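Glycinin A3B4 subunit (Glycine max, PDB 2D5F) probably serves as a seed storage protein, an 11S globulin of two cupin modules whose mature form is thought to assemble into hexamers. Local coordinates at residues P38-Q41 and V45-S48; W132-G137 and V238-G243. All blocks are in the same frame, centred on the assembly; numbering follows the deposited sequence.

Interaction 1. Residues P38-Q41 and V45-S48; sequences PELQ and VTVS
Leu40 meets Val45 and Thr46 where the helix 38-43 hands the chain over to the strand 46-52, and it carries the contact for its own side. Just before it in the first helical turn, Glu39 turns elsewhere, its OE2 taking a hydrogen bond from the backbone N of Asn15. At Leu40 the chain comes round to the strand. Leu40 O accepts Val45 N at 3.3 Å, a nearly straight (167°) but weak bond. The link spans five residues, one more than the regular helical spacing, as the chain leaves the helix.

The side chain of Leu40 lies over the same stretch. Leu40 CB passes 3.4 Å from Val45 O, and the two methyls then diverge, one to Val45 just ahead of the strand and one to its first residue, Thr46. With CG anti to the carbonyl carbon (chi1 -65°), Leu40 CD2 reaches the methyl CG2 of Val45 at 4.3 Å, while Leu40 CD1 comes to 4.1 Å from Thr46 OG1, the leucine and threonine running across each other at a slant. Leu40 also touches Leu421 and Val423, so this helix of the N-terminal cupin module packs through Leu40 against a strand of the C-terminal one. Thr46, in turn, is joined through its backbone to Leu147 of the neighbouring strand.

Leu40 O and Val45 O, two acceptors, lie 3.3 Å apart, offset rather than head-on, which probably costs part of what the single weak bond gains. This suggests a buried junction set mainly by the short chain connection and by Leu40 packing against its neighbours, with the backbone bond adding little.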
ATOM      1  N   PRO B  38       0.893 -29.700  22.908  1.00 24.10           N
ATOM      2  CA  PRO B  38      -0.199 -29.448  21.963  1.00 24.52           C
ATOM      3  C   PRO B  38      -0.731 -28.013  21.935  1.00 21.11           C
ATOM      4  O   PRO B  38      -1.126 -27.520  20.877  1.00 23.61           O
ATOM      5  CB  PRO B  38      -1.267 -30.488  22.357  1.00 23.58           C
ATOM      6  CG  PRO B  38      -0.842 -30.974  23.728  1.00 32.07           C
ATOM      7  CD  PRO B  38       0.654 -30.935  23.672  1.00 24.22           C
ATOM      8  N   GLU B  39      -0.731 -27.340  23.081  1.00 19.90           N
ATOM      9  CA  GLU B  39      -1.226 -25.963  23.142  1.00 22.46           C
ATOM     10  C   GLU B  39      -0.352 -25.042  22.291  1.00 26.85           C
ATOM     11  O   GLU B  39      -0.858 -24.205  21.527  1.00 21.29           O
ATOM     12  CB  GLU B  39      -1.247 -25.461  24.596  1.00 22.83           C
ATOM     13  CG  GLU B  39      -2.084 -26.323  25.536  1.00 27.13           C
ATOM     14  CD  GLU B  39      -1.291 -27.437  26.215  1.00 29.09           C
ATOM     15  OE1 GLU B  39      -0.350 -27.990  25.607  1.00 31.48           O
ATOM     16  OE2 GLU B  39      -1.624 -27.772  27.370  1.00 35.31           O
ATOM     17  N   LEU B  40       0.962 -25.209  22.419  1.00 18.40           N
ATOM     18  CA  LEU B  40       1.915 -24.402  21.672  1.00 19.03           C
ATOM     19  C   LEU B  40       1.922 -24.748  20.183  1.00 25.94           C
ATOM     20  O   LEU B  40       2.165 -23.878  19.341  1.00 19.83           O
ATOM     21  CB  LEU B  40       3.319 -24.553  22.271  1.00 17.86           C
ATOM     22  CG  LEU B  40       3.463 -23.994  23.698  1.00 17.90           C
ATOM     23  CD1 LEU B  40       4.875 -24.271  24.237  1.00 23.96           C
ATOM     24  CD2 LEU B  40       3.179 -22.490  23.697  1.00 16.47           C
ATOM     25  N   GLN B  41       1.646 -26.007  19.853  1.00 17.53           N
ATOM     26  CA  GLN B  41       1.603 -26.406  18.454  1.00 24.01           C
ATOM     27  C   GLN B  41       0.391 -25.753  17.802  1.00 22.28           C
ATOM     28  O   GLN B  41       0.442 -25.361  16.640  1.00 23.54           O
ATOM     29  CB  GLN B  41       1.509 -27.925  18.314  1.00 28.39           C
ATOM     30  CG  GLN B  41       2.736 -28.648  18.816  1.00 33.19           C
ATOM     31  CD  GLN B  41       2.769 -30.084  18.372  1.00 41.26           C
ATOM     32  OE1 GLN B  41       1.867 -30.862  18.687  1.00 55.75           O
ATOM     33  NE2 GLN B  41       3.807 -30.450  17.631  1.00 42.27           N
ATOM     34  N   VAL B  45       3.872 -21.360  18.060  1.00 15.91           N
ATOM     35  CA  VAL B  45       4.935 -20.590  18.698  1.00 17.67           C
ATOM     36  C   VAL B  45       5.517 -21.395  19.855  1.00 20.69           C
ATOM     37  O   VAL B  45       5.041 -22.484  20.180  1.00 23.55           O
ATOM     38  CB  VAL B  45       4.397 -19.282  19.339  1.00 25.49           C
ATOM     39  CG1 VAL B  45       3.622 -18.445  18.325  1.00 17.29           C
ATOM     40  CG2 VAL B  45       3.498 -19.636  20.538  1.00 19.26           C
ATOM     41  N   THR B  46       6.562 -20.850  20.461  1.00 23.11           N
ATOM     42  CA  THR B  46       7.146 -21.442  21.653  1.00 23.46           C
ATOM     43  C   THR B  46       7.686 -20.264  22.446  1.00 24.43           C
ATOM     44  O   THR B  46       7.717 -19.139  21.942  1.00 23.05           O
ATOM     45  CB  THR B  46       8.253 -22.487  21.367  1.00 24.84           C
ATOM     46  OG1 THR B  46       8.486 -23.234  22.569  1.00 26.66           O
ATOM     47  CG2 THR B  46       9.550 -21.840  20.946  1.00 26.45           C
ATOM     48  N   VAL B  47       8.086 -20.503  23.689  1.00 23.02           N
ATOM     49  CA  VAL B  47       8.568 -19.426  24.534  1.00 21.35           C
ATOM     50  C   VAL B  47       9.893 -19.759  25.201  1.00 20.10           C
ATOM     51  O   VAL B  47      10.177 -20.916  25.511  1.00 22.17           O
ATOM     52  CB  VAL B  47       7.520 -19.085  25.626  1.00 26.82           C
ATOM     53  CG1 VAL B  47       8.002 -17.920  26.481  1.00 24.71           C
ATOM     54  CG2 VAL B  47       6.176 -18.755  24.973  1.00 26.36           C
ATOM     55  N   SER B  48      10.693 -18.725  25.427  1.00 22.59           N
ATOM     56  CA  SER B  48      11.997 -18.872  26.054  1.00 26.48           C
ATOM     57  C   SER B  48      12.202 -17.779  27.103  1.00 27.37           C
ATOM     58  O   SER B  48      12.012 -16.599  26.823  1.00 33.67           O
ATOM     59  CB  SER B  48      13.079 -18.778  24.981  1.00 24.73           C
ATOM     60  OG  SER B  48      14.368 -18.691  25.552  1.00 46.94           O
TER

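Interaction 2. Residues W132-G137 and V238-G243. With CO3 (carbonate ion), chain E.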
ATOM      1  N   TRP B 132      22.523  -9.028  20.279  1.00 22.30           N
ATOM      2  CA  TRP B 132      23.199  -9.385  21.523  1.00 23.11           C
ATOM      3  C   TRP B 132      22.641  -8.471  22.610  1.00 22.34           C
ATOM      4  O   TRP B 132      22.178  -7.366  22.322  1.00 22.14           O
ATOM      5  CB  TRP B 132      24.716  -9.184  21.415  1.00 21.16           C
ATOM      6  CG  TRP B 132      25.135  -7.792  21.037  1.00 22.65           C
ATOM      7  CD1 TRP B 132      25.369  -7.321  19.776  1.00 19.06           C
ATOM      8  CD2 TRP B 132      25.311  -6.679  21.920  1.00 26.36           C
ATOM      9  NE1 TRP B 132      25.672  -5.981  19.817  1.00 21.70           N
ATOM     10  CE2 TRP B 132      25.641  -5.559  21.119  1.00 24.46           C
ATOM     11  CE3 TRP B 132      25.217  -6.513  23.309  1.00 25.96           C
ATOM     12  CZ2 TRP B 132      25.881  -4.287  21.663  1.00 26.26           C
ATOM     13  CZ3 TRP B 132      25.456  -5.244  23.852  1.00 26.99           C
ATOM     14  CH2 TRP B 132      25.780  -4.150  23.026  1.00 19.51           C
ATOM     15  N   THR B 133      22.661  -8.940  23.852  1.00 23.10           N
ATOM     16  CA  THR B 133      22.155  -8.142  24.967  1.00 23.77           C
ATOM     17  C   THR B 133      23.130  -8.193  26.138  1.00 26.24           C
ATOM     18  O   THR B 133      23.884  -9.155  26.288  1.00 23.16           O
ATOM     19  CB  THR B 133      20.784  -8.642  25.443  1.00 23.74           C
ATOM     20  OG1 THR B 133      20.909  -9.984  25.920  1.00 23.65           O
ATOM     21  CG2 THR B 133      19.769  -8.602  24.294  1.00 25.66           C
ATOM     22  N   TYR B 134      23.099  -7.158  26.969  1.00 24.90           N
ATOM     23  CA  TYR B 134      23.997  -7.065  28.108  1.00 26.33           C
ATOM     24  C   TYR B 134      23.291  -6.427  29.297  1.00 27.84           C
ATOM     25  O   TYR B 134      22.544  -5.462  29.141  1.00 25.49           O
ATOM     26  CB  TYR B 134      25.216  -6.222  27.725  1.00 22.98           C
ATOM     27  CG  TYR B 134      26.138  -5.898  28.875  1.00 23.62           C
ATOM     28  CD1 TYR B 134      26.948  -6.881  29.438  1.00 28.58           C
ATOM     29  CD2 TYR B 134      26.195  -4.609  29.408  1.00 27.88           C
ATOM     30  CE1 TYR B 134      27.792  -6.594  30.502  1.00 37.60           C
ATOM     31  CE2 TYR B 134      27.039  -4.310  30.477  1.00 36.36           C
ATOM     32  CZ  TYR B 134      27.832  -5.310  31.018  1.00 37.67           C
ATOM     33  OH  TYR B 134      28.661  -5.040  32.081  1.00 41.47           O
ATOM     34  N   ASN B 135      23.537  -6.980  30.480  1.00 24.60           N
ATOM     35  CA  ASN B 135      22.949  -6.481  31.715  1.00 25.85           C
ATOM     36  C   ASN B 135      23.793  -5.302  32.183  1.00 27.16           C
ATOM     37  O   ASN B 135      24.983  -5.455  32.456  1.00 29.19           O
ATOM     38  CB  ASN B 135      22.957  -7.593  32.765  1.00 22.57           C
ATOM     39  CG  ASN B 135      22.219  -7.216  34.026  1.00 21.83           C
ATOM     40  OD1 ASN B 135      21.948  -8.072  34.872  1.00 30.15           O
ATOM     41  ND2 ASN B 135      21.890  -5.935  34.167  1.00 21.42           N
ATOM     42  N   THR B 136      23.180  -4.127  32.255  1.00 25.77           N
ATOM     43  CA  THR B 136      23.878  -2.917  32.680  1.00 29.56           C
ATOM     44  C   THR B 136      23.597  -2.559  34.138  1.00 32.78           C
ATOM     45  O   THR B 136      24.085  -1.543  34.634  1.00 33.42           O
ATOM     46  CB  THR B 136      23.454  -1.708  31.836  1.00 29.81           C
ATOM     47  OG1 THR B 136      22.070  -1.434  32.079  1.00 29.05           O
ATOM     48  CG2 THR B 136      23.663  -1.980  30.352  1.00 29.66           C
ATOM     49  N   GLY B 137      22.807  -3.383  34.821  1.00 29.28           N
ATOM     50  CA  GLY B 137      22.477  -3.103  36.207  1.00 32.42           C
ATOM     51  C   GLY B 137      22.988  -4.144  37.182  1.00 36.55           C
ATOM     52  O   GLY B 137      23.725  -5.054  36.800  1.00 35.81           O
ATOM     53  N   VAL B 238      27.714 -15.275  28.730  1.00 21.74           N
ATOM     54  CA  VAL B 238      28.957 -15.146  29.469  1.00 30.22           C
ATOM     55  C   VAL B 238      28.974 -13.971  30.440  1.00 35.38           C
ATOM     56  O   VAL B 238      28.150 -13.055  30.351  1.00 34.11           O
ATOM     57  CB  VAL B 238      30.131 -14.980  28.497  1.00 25.94           C
ATOM     58  CG1 VAL B 238      30.102 -16.102  27.465  1.00 28.56           C
ATOM     59  CG2 VAL B 238      30.058 -13.616  27.821  1.00 22.17           C
ATOM     60  N   THR B 239      29.923 -14.011  31.372  1.00 28.53           N
ATOM     61  CA  THR B 239      30.081 -12.941  32.342  1.00 30.16           C
ATOM     62  C   THR B 239      31.244 -12.077  31.872  1.00 32.85           C
ATOM     63  O   THR B 239      32.338 -12.584  31.618  1.00 32.69           O
ATOM     64  CB  THR B 239      30.406 -13.487  33.743  1.00 29.31           C
ATOM     65  OG1 THR B 239      29.317 -14.291  34.209  1.00 24.78           O
ATOM     66  CG2 THR B 239      30.641 -12.339  34.712  1.00 29.42           C
ATOM     67  N   VAL B 240      30.999 -10.777  31.744  1.00 25.46           N
ATOM     68  CA  VAL B 240      32.034  -9.851  31.309  1.00 31.67           C
ATOM     69  C   VAL B 240      32.729  -9.312  32.556  1.00 38.16           C
ATOM     70  O   VAL B 240      32.185  -8.461  33.266  1.00 30.64           O
ATOM     71  CB  VAL B 240      31.440  -8.671  30.501  1.00 30.88           C
ATOM     72  CG1 VAL B 240      32.559  -7.758  30.008  1.00 24.77           C
ATOM     73  CG2 VAL B 240      30.633  -9.203  29.326  1.00 24.29           C
ATOM     74  N   GLU B 241      33.926  -9.827  32.825  1.00 39.02           N
ATOM     75  CA  GLU B 241      34.684  -9.407  33.994  1.00 41.17           C
ATOM     76  C   GLU B 241      35.134  -7.966  33.823  1.00 38.04           C
ATOM     77  O   GLU B 241      35.739  -7.610  32.811  1.00 35.33           O
ATOM     78  CB  GLU B 241      35.904 -10.306  34.194  1.00 48.55           C
ATOM     79  CG  GLU B 241      36.494 -10.229  35.596  1.00 58.22           C
ATOM     80  CD  GLU B 241      37.849 -10.904  35.703  1.00 64.88           C
ATOM     81  OE1 GLU B 241      37.975 -12.071  35.266  1.00 65.50           O
ATOM     82  OE2 GLU B 241      38.788 -10.268  36.233  1.00 67.39           O
ATOM     83  N   GLY B 242      34.828  -7.141  34.819  1.00 35.01           N
ATOM     84  CA  GLY B 242      35.205  -5.743  34.766  1.00 40.53           C
ATOM     85  C   GLY B 242      34.129  -4.882  34.130  1.00 41.66           C
ATOM     86  O   GLY B 242      34.259  -3.655  34.068  1.00 36.78           O
ATOM     87  N   GLY B 243      33.063  -5.525  33.659  1.00 37.73           N
ATOM     88  CA  GLY B 243      31.976  -4.798  33.029  1.00 30.13           C
ATOM     89  C   GLY B 243      32.273  -4.507  31.573  1.00 32.12           C
ATOM     90  O   GLY B 243      33.435  -4.422  31.174  1.00 35.63           O
TER
HETATM   91  C   CO3 E 502      17.872 -11.906  25.445  1.00 28.82           C
HETATM   92  O1  CO3 E 502      19.133 -11.759  25.511  1.00 27.71           O
HETATM   93  O2  CO3 E 502      17.371 -12.566  24.469  1.00 45.26           O
HETATM   94  O3  CO3 E 502      17.119 -11.389  26.355  1.00 50.58           O
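The ring of Tyr134 overlaps the isopropyl group of Val240 at its CE1 corner, where Val240 CG2 arrives obliquely at 4.0 Å and the two side chains cross at about a right angle. With CG anti to the backbone N (chi1 172°), the tyrosine reaches past the valine to the far end of the turn that Val240 begins, and Tyr134 OH comes to rest 3.5 Å from Gly243 CA. The hydroxyl is hydrogen-bonded to the backbone N of Leu244, fixing the far end of the ring. Val240 to Gly243 form a type II beta turn closed by Gly243 N to Val240 O (3.1 Å), with Gly242 in the position that needs a positive phi. At both Gly242 and Gly243 a CB would collide with the carbonyl O of the residue before. Asn469 of the second subunit packs on Val240, bringing the turn to a subunit boundary.

Thr133 faces the other side of the strand, into the carbonate pocket. Thr133 OG1 donates a short hydrogen bond to carbonate O1 at 2.5 Å, and Thr133 CG2 lies 3.4 Å from that oxygen. Arg50 NH2, His58 ND1 and Tyr131 OH also bond the anion. A valine here would probably leave carbonate O1 without this donor and present a methyl to the oxygen instead.

One face of the strand 131-135 thus lines a pocket while the other receives a turn from a distant part of the chain. The carbonate, probably from the crystallisation liquor, sits inside the cupin beta-barrel, where cupins commonly carry their site.

From the N terminus, interaction 1 comes first, closing a short loop of three intervening residues and turning helix 38-43 into strand 46-52. Interaction 2 opens only later and closes a far longer excursion of 100 residues, including helices 210-216 and 221-226, so the two contacts lie in series and neither nests nor crosses. Their centres are 29 Å apart, and their nearest atoms about 11 Å. Strand 46-52 connects them: it starts at interaction 1 and runs on to Arg50 of the carbonate pocket and Leu52, which touches Thr133. Interaction 1 ties the N-terminal module to strand 421-424; interaction 2 joins strand 131-135 to the turn after strand 237-239, both strands bordering strand 56-62, near the second subunit.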